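Local atomic coordinates of malonyl CoA:acyl carrier protein malonyltransferase (Streptomyces coelicolor, PDB entry 1NM2), a protein that probably transfers the malonyl group from malonyl-CoA to holo-acyl carrier protein, supplying malonyl-ACP for fatty acid biosynthesis. Residues V110-D113 with T114-L117; Q177-A180 with L181-K185; D303-A306 with A307-L310. One frame throughout, in Å; residues are numbered along the deposited sequence.

Overall arrangement
The three contacts are all local, each within one continuous run of chain, and follow one another in series: an N-terminal helix cap in interaction 1, the last turns and C-terminal end of a helix in interaction 2 and the first turns of a helix in interaction 3. Interactions 1 and 3 have centres 25 Å apart, and both touch helix 57-75, in the alpha/beta hydrolase-like core built round the parallel sheet with strands 3-7 and 294-297. Interaction 2 lies against the mixed sheet with strands 136-143 and 189-194, across the chain's centre from both, its centre 40 Å from that of interaction 1 and 44 Å from that of interaction 3. The set thus samples both sheet-based parts of this acyltransferase.

Interaction 1: V110-D113 with T114-L117; sequences VLDD and TAAL
Asp112 and Asp113 turn the chain from an extended loop into helix 113-132, where the backbone bonds Ala116 N to Asp112 O (3.0 Å) and Leu117 N to Asp113 O (2.8 Å) open the helical pattern. The side chain of Asp112 then folds forward over the first turn. Its CG sits between the backbone N and the carbonyl carbon (chi1 56°), which brings Asp112 OD1 within 2.9 Å of Ala115 N in a fairly straight bond of 160°, met on the syn side but well out of the carboxylate plane. Asp112 OD1 also accepts from the hydroxyl OG1 of Thr114 at 3.0 Å, and the two donors arrive from opposite faces of that plane, so OD1 is gripped twice. This is a classical helix N-cap, with an aspartate supplying the acceptor for an N-H of the first turn; its negative charge would also suit the positive end of the helix dipole. Asp113, one residue on, folds its carboxylate over the peptide that leads to Thr114, and Thr114 N approaches Asp113 OD1 from above the carboxylate plane at 2.7 Å, with a bent angle of 131°. Asp113 OD2 is held by a salt bridge to Arg30 and a hydrogen bond from Trp34 NE1. On the buried side Leu111 CD1 lies 4.4 Å from Ala116 CB, while Ala116 rests on Ile102 and Val106 of helix 100-107 and Leu117 packs on Val65 and Ala66 of helix 57-75.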
loop_
_atom_site.group_PDB
_atom_site.type_symbol
_atom_site.label_atom_id
_atom_site.label_comp_id
_atom_site.label_asym_id
_atom_site.label_seq_id
_atom_site.Cartn_x
_atom_site.Cartn_y
_atom_site.Cartn_z
ATOM N N VAL A 110 -5.616 -3.832 -14.825
ATOM C CA VAL A 110 -7.006 -3.842 -14.383
ATOM C C VAL A 110 -7.603 -2.458 -14.560
ATOM O O VAL A 110 -8.745 -2.309 -14.997
ATOM C CB VAL A 110 -7.117 -4.242 -12.898
ATOM C CG1 VAL A 110 -8.570 -4.156 -12.442
ATOM C CG2 VAL A 110 -6.582 -5.656 -12.704
ATOM N N LEU A 111 -6.811 -1.448 -14.216
ATOM C CA LEU A 111 -7.220 -0.058 -14.327
ATOM C C LEU A 111 -6.106 0.736 -14.993
ATOM O O LEU A 111 -4.925 0.427 -14.811
ATOM C CB LEU A 111 -7.462 0.542 -12.939
ATOM C CG LEU A 111 -8.503 -0.071 -12.009
ATOM C CD1 LEU A 111 -8.401 0.626 -10.657
ATOM C CD2 LEU A 111 -9.898 0.081 -12.597
ATOM N N ASP A 112 -6.474 1.756 -15.762
ATOM C CA ASP A 112 -5.468 2.597 -16.394
ATOM C C ASP A 112 -5.050 3.584 -15.302
ATOM O O ASP A 112 -5.749 3.730 -14.295
ATOM C CB ASP A 112 -6.048 3.313 -17.618
ATOM C CG ASP A 112 -7.279 4.117 -17.294
ATOM O OD1 ASP A 112 -7.145 5.187 -16.667
ATOM O OD2 ASP A 112 -8.385 3.674 -17.663
ATOM N N ASP A 113 -3.919 4.258 -15.478
ATOM C CA ASP A 113 -3.447 5.160 -14.432
ATOM C C ASP A 113 -4.385 6.283 -13.987
ATOM O O ASP A 113 -4.606 6.447 -12.789
ATOM C CB ASP A 113 -2.076 5.733 -14.804
ATOM C CG ASP A 113 -2.088 6.453 -16.116
ATOM O OD1 ASP A 113 -3.113 6.358 -16.824
ATOM O OD2 ASP A 113 -1.076 7.108 -16.440
ATOM N N THR A 114 -4.950 7.043 -14.918
ATOM C CA THR A 114 -5.840 8.140 -14.529
ATOM C C THR A 114 -7.049 7.646 -13.739
ATOM O O THR A 114 -7.475 8.292 -12.784
ATOM C CB THR A 114 -6.341 8.956 -15.753
ATOM O OG1 THR A 114 -7.312 8.195 -16.485
ATOM C CG2 THR A 114 -5.176 9.298 -16.666
ATOM N N ALA A 115 -7.604 6.507 -14.139
ATOM C CA ALA A 115 -8.753 5.945 -13.440
ATOM C C ALA A 115 -8.340 5.529 -12.027
ATOM O O ALA A 115 -9.109 5.670 -11.072
ATOM C CB ALA A 115 -9.289 4.734 -14.204
ATOM N N ALA A 116 -7.121 5.013 -11.903
ATOM C CA ALA A 116 -6.601 4.570 -10.613
ATOM C C ALA A 116 -6.336 5.759 -9.695
ATOM O O ALA A 116 -6.660 5.721 -8.512
ATOM C CB ALA A 116 -5.316 3.766 -10.816
ATOM N N LEU A 117 -5.739 6.813 -10.244
ATOM C CA LEU A 117 -5.436 8.006 -9.463
ATOM C C LEU A 117 -6.731 8.687 -9.029
ATOM O O LEU A 117 -6.805 9.258 -7.944
ATOM C CB LEU A 117 -4.571 8.966 -10.284
ATOM C CG LEU A 117 -3.170 8.444 -10.628
ATOM C CD1 LEU A 117 -2.498 9.395 -11.591
ATOM C CD2 LEU A 117 -2.333 8.295 -9.361
#

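Interaction 2: Q177-A180 with L181-K185; sequences QLAA and LNEDK
Gln177 O receives Leu181 N at 2.8 Å, the first of four i to i+4 backbone bonds that carry helix 175-183 to its C-terminal end. The pattern continues with Asn182 N to Leu178 O and Glu183 N to Ala179 O, and the last is Ala180 O with Asp184 N at 2.9 Å, after which Asp184 leaves helical geometry. Glu183 lies back along the helix: its CG is anti to the carbonyl carbon (chi1 -73°), and Glu183 OE2 lies 3.3 Å from Ala179 O, two acceptors with no bond between them, the Ala179 methyl being further off. Beyond this shell, Leu178 and Leu181 face the mixed sheet, touching Ser139 and Leu141 of strand 136-143, while Asn182 and Lys185 pack on Val192 of strand 189-194. The amide oxygen of Gln177 accepts from Thr174 N just before the helix, and Asp184 O accepts from His152 NE2. Past the helix, the side chain of Lys185 runs back beside its last turn. Lys185 NZ donates to Asn182 O at 2.6 Å, in the carbonyl plane, and only weakly to Asn182 OD1 at 3.3 Å.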
loop_
_atom_site.group_PDB
_atom_site.type_symbol
_atom_site.label_atom_id
_atom_site.label_comp_id
_atom_site.label_asym_id
_atom_site.label_seq_id
_atom_site.Cartn_x
_atom_site.Cartn_y
_atom_site.Cartn_z
ATOM N N GLN A 177 -9.621 2.574 23.410
ATOM C CA GLN A 177 -9.174 1.190 23.343
ATOM C C GLN A 177 -7.667 1.128 23.120
ATOM O O GLN A 177 -6.969 0.329 23.751
ATOM C CB GLN A 177 -9.906 0.451 22.214
ATOM C CG GLN A 177 -11.424 0.520 22.328
ATOM C CD GLN A 177 -12.153 -0.040 21.110
ATOM O OE1 GLN A 177 -11.744 0.171 19.965
ATOM N NE2 GLN A 177 -13.254 -0.735 21.357
ATOM N N LEU A 178 -7.160 1.969 22.224
ATOM C CA LEU A 178 -5.730 1.980 21.947
ATOM C C LEU A 178 -4.956 2.338 23.212
ATOM O O LEU A 178 -3.855 1.829 23.449
ATOM C CB LEU A 178 -5.413 2.971 20.814
ATOM C CG LEU A 178 -5.784 2.439 19.419
ATOM C CD1 LEU A 178 -5.802 3.566 18.377
ATOM C CD2 LEU A 178 -4.792 1.359 19.035
ATOM N N ALA A 179 -5.536 3.215 24.026
ATOM C CA ALA A 179 -4.905 3.623 25.278
ATOM C C ALA A 179 -4.966 2.457 26.267
ATOM O O ALA A 179 -4.018 2.210 27.011
ATOM C CB ALA A 179 -5.619 4.842 25.851
ATOM N N ALA A 180 -6.082 1.736 26.268
ATOM C CA ALA A 180 -6.233 0.589 27.162
ATOM C C ALA A 180 -5.237 -0.494 26.771
ATOM O O ALA A 180 -4.755 -1.247 27.621
ATOM C CB ALA A 180 -7.657 0.038 27.087
ATOM N N LEU A 181 -4.924 -0.558 25.478
ATOM C CA LEU A 181 -3.989 -1.551 24.955
ATOM C C LEU A 181 -2.576 -1.243 25.426
ATOM O O LEU A 181 -1.792 -2.148 25.710
ATOM C CB LEU A 181 -4.016 -1.550 23.422
ATOM C CG LEU A 181 -3.808 -2.864 22.660
ATOM C CD1 LEU A 181 -3.271 -2.533 21.272
ATOM C CD2 LEU A 181 -2.842 -3.779 23.391
ATOM N N ASN A 182 -2.252 0.043 25.506
ATOM C CA ASN A 182 -0.923 0.454 25.941
ATOM C C ASN A 182 -0.739 0.260 27.438
ATOM O O ASN A 182 0.362 -0.039 27.905
ATOM C CB ASN A 182 -0.677 1.922 25.580
ATOM C CG ASN A 182 0.725 2.371 25.919
ATOM O OD1 ASN A 182 1.696 1.690 25.595
ATOM N ND2 ASN A 182 0.843 3.525 26.569
ATOM N N GLU A 183 -1.820 0.440 28.188
ATOM C CA GLU A 183 -1.780 0.286 29.635
ATOM C C GLU A 183 -1.793 -1.192 30.005
ATOM O O GLU A 183 -1.169 -1.606 30.983
ATOM C CB GLU A 183 -2.969 1.024 30.265
ATOM C CG GLU A 183 -2.806 2.548 30.232
ATOM C CD GLU A 183 -4.097 3.305 30.507
ATOM O OE1 GLU A 183 -4.747 3.045 31.544
ATOM O OE2 GLU A 183 -4.457 4.172 29.681
ATOM N N ASP A 184 -2.505 -1.984 29.213
ATOM C CA ASP A 184 -2.579 -3.421 29.432
ATOM C C ASP A 184 -2.137 -4.093 28.135
ATOM O O ASP A 184 -2.959 -4.496 27.307
ATOM C CB ASP A 184 -4.005 -3.829 29.806
ATOM C CG ASP A 184 -4.181 -5.336 29.881
ATOM O OD1 ASP A 184 -3.179 -6.054 30.101
ATOM O OD2 ASP A 184 -5.329 -5.801 29.729
ATOM N N LYS A 185 -0.823 -4.198 27.971
ATOM C CA LYS A 185 -0.231 -4.780 26.773
ATOM C C LYS A 185 -0.307 -6.298 26.727
ATOM O O LYS A 185 -0.414 -6.962 27.761
ATOM C CB LYS A 185 1.239 -4.376 26.661
ATOM C CG LYS A 185 1.501 -2.876 26.597
ATOM C CD LYS A 185 2.989 -2.613 26.365
ATOM C CE LYS A 185 3.317 -1.123 26.361
ATOM N NZ LYS A 185 2.961 -0.489 27.656
#

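Interaction 3: D303-A306 with A307-L310; sequences DLDA and AREL
Asp303 meets 307-310 through its backbone, its carbonyl O accepting from Ala307 N at 3.1 Å, while its carboxylate oxygen OD1 turns the other way and accepts from the backbone N atoms of Lys299 and Thr300. Leu304 comes next, and its O takes Arg308 N at 2.8 Å in a fairly straight bond. Its side chain also runs beside the end of the arginine: Leu304 CB is 3.7 Å from Arg308 NH2, Leu304 CD1 is close to the same nitrogen, and the two side chains cross at a slant. Arg308 reaches back this far because its CG stands anti to the carbonyl carbon (chi1 -56°) and its chain is extended from CG to NE. These residues form the opening turns of helix 304-314, an amphipathic helix that follows strand 294-297 at the edge of the parallel sheet; Leu304 and Ala307 lean on Leu75 of helix 57-75, whereas Asp305 and Glu309 lie on the exposed side. Asp305 O accepts from Glu309 N, and its carboxylate swings toward the arginine. Asp305 OD1 lies at the edge of the guanidinium, near its plane, and makes a long salt bridge to Arg308 NE at 3.8 Å; the carboxylate and guanidinium planes are steeply inclined, 75° apart. Ala306 is the last residue of 303-306: its O accepts from Leu310 N at 3.1 Å, and the carboxylate of Glu309 folds back beside it, Glu309 OE1 being 3.6 Å from Ala306 CA. Leu310 and the methyl of Ala306 both touch Leu296 of strand 294-297.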
loop_
_atom_site.group_PDB
_atom_site.type_symbol
_atom_site.label_atom_id
_atom_site.label_comp_id
_atom_site.label_asym_id
_atom_site.label_seq_id
_atom_site.Cartn_x
_atom_site.Cartn_y
_atom_site.Cartn_z
ATOM N N ASP A 303 18.597 3.937 -9.067
ATOM C CA ASP A 303 18.397 2.532 -8.706
ATOM C C ASP A 303 17.915 1.711 -9.906
ATOM O O ASP A 303 17.900 0.483 -9.860
ATOM C CB ASP A 303 17.359 2.422 -7.575
ATOM C CG ASP A 303 17.871 2.953 -6.243
ATOM O OD1 ASP A 303 17.052 3.447 -5.438
ATOM O OD2 ASP A 303 19.088 2.864 -5.988
ATOM N N LEU A 304 17.530 2.395 -10.981
ATOM C CA LEU A 304 17.006 1.737 -12.180
ATOM C C LEU A 304 17.901 0.719 -12.889
ATOM O O LEU A 304 17.431 -0.353 -13.266
ATOM C CB LEU A 304 16.532 2.799 -13.179
ATOM C CG LEU A 304 15.295 3.558 -12.685
ATOM C CD1 LEU A 304 14.965 4.711 -13.619
ATOM C CD2 LEU A 304 14.122 2.585 -12.578
ATOM N N ASP A 305 19.176 1.045 -13.086
ATOM C CA ASP A 305 20.089 0.114 -13.749
ATOM C C ASP A 305 20.140 -1.233 -13.032
ATOM O O ASP A 305 20.029 -2.285 -13.663
ATOM C CB ASP A 305 21.494 0.718 -13.836
ATOM C CG ASP A 305 21.699 1.519 -15.106
ATOM O OD1 ASP A 305 20.738 2.179 -15.550
ATOM O OD2 ASP A 305 22.820 1.497 -15.658
ATOM N N ALA A 306 20.302 -1.201 -11.713
ATOM C CA ALA A 306 20.343 -2.430 -10.929
ATOM C C ALA A 306 19.004 -3.162 -11.047
ATOM O O ALA A 306 18.956 -4.393 -11.083
ATOM C CB ALA A 306 20.641 -2.113 -9.469
ATOM N N ALA A 307 17.916 -2.403 -11.103
ATOM C CA ALA A 307 16.591 -2.998 -11.224
ATOM C C ALA A 307 16.444 -3.700 -12.570
ATOM O O ALA A 307 15.922 -4.811 -12.641
ATOM C CB ALA A 307 15.517 -1.925 -11.072
ATOM N N ARG A 308 16.900 -3.048 -13.636
ATOM C CA ARG A 308 16.816 -3.625 -14.976
ATOM C C ARG A 308 17.553 -4.963 -15.034
ATOM O O ARG A 308 17.088 -5.910 -15.671
ATOM C CB ARG A 308 17.420 -2.677 -16.012
ATOM C CG ARG A 308 16.821 -1.284 -16.041
ATOM C CD ARG A 308 17.620 -0.398 -16.996
ATOM N NE ARG A 308 17.348 1.026 -16.802
ATOM C CZ ARG A 308 16.195 1.617 -17.097
ATOM N NH1 ARG A 308 15.196 0.909 -17.607
ATOM N NH2 ARG A 308 16.040 2.915 -16.875
ATOM N N GLU A 309 18.705 -5.036 -14.371
ATOM C CA GLU A 309 19.485 -6.270 -14.357
ATOM C C GLU A 309 18.679 -7.369 -13.680
ATOM O O GLU A 309 18.619 -8.505 -14.158
ATOM C CB GLU A 309 20.795 -6.075 -13.593
ATOM C CG GLU A 309 21.602 -4.867 -14.027
ATOM C CD GLU A 309 22.883 -4.716 -13.232
ATOM O OE1 GLU A 309 22.825 -4.760 -11.981
ATOM O OE2 GLU A 309 23.950 -4.550 -13.858
ATOM N N LEU A 310 18.057 -7.022 -12.558
ATOM C CA LEU A 310 17.258 -7.975 -11.808
ATOM C C LEU A 310 16.071 -8.431 -12.652
ATOM O O LEU A 310 15.733 -9.615 -12.677
ATOM C CB LEU A 310 16.773 -7.337 -10.507
ATOM C CG LEU A 310 16.262 -8.298 -9.431
ATOM C CD1 LEU A 310 17.322 -9.361 -9.141
ATOM C CD2 LEU A 310 15.930 -7.510 -8.169
#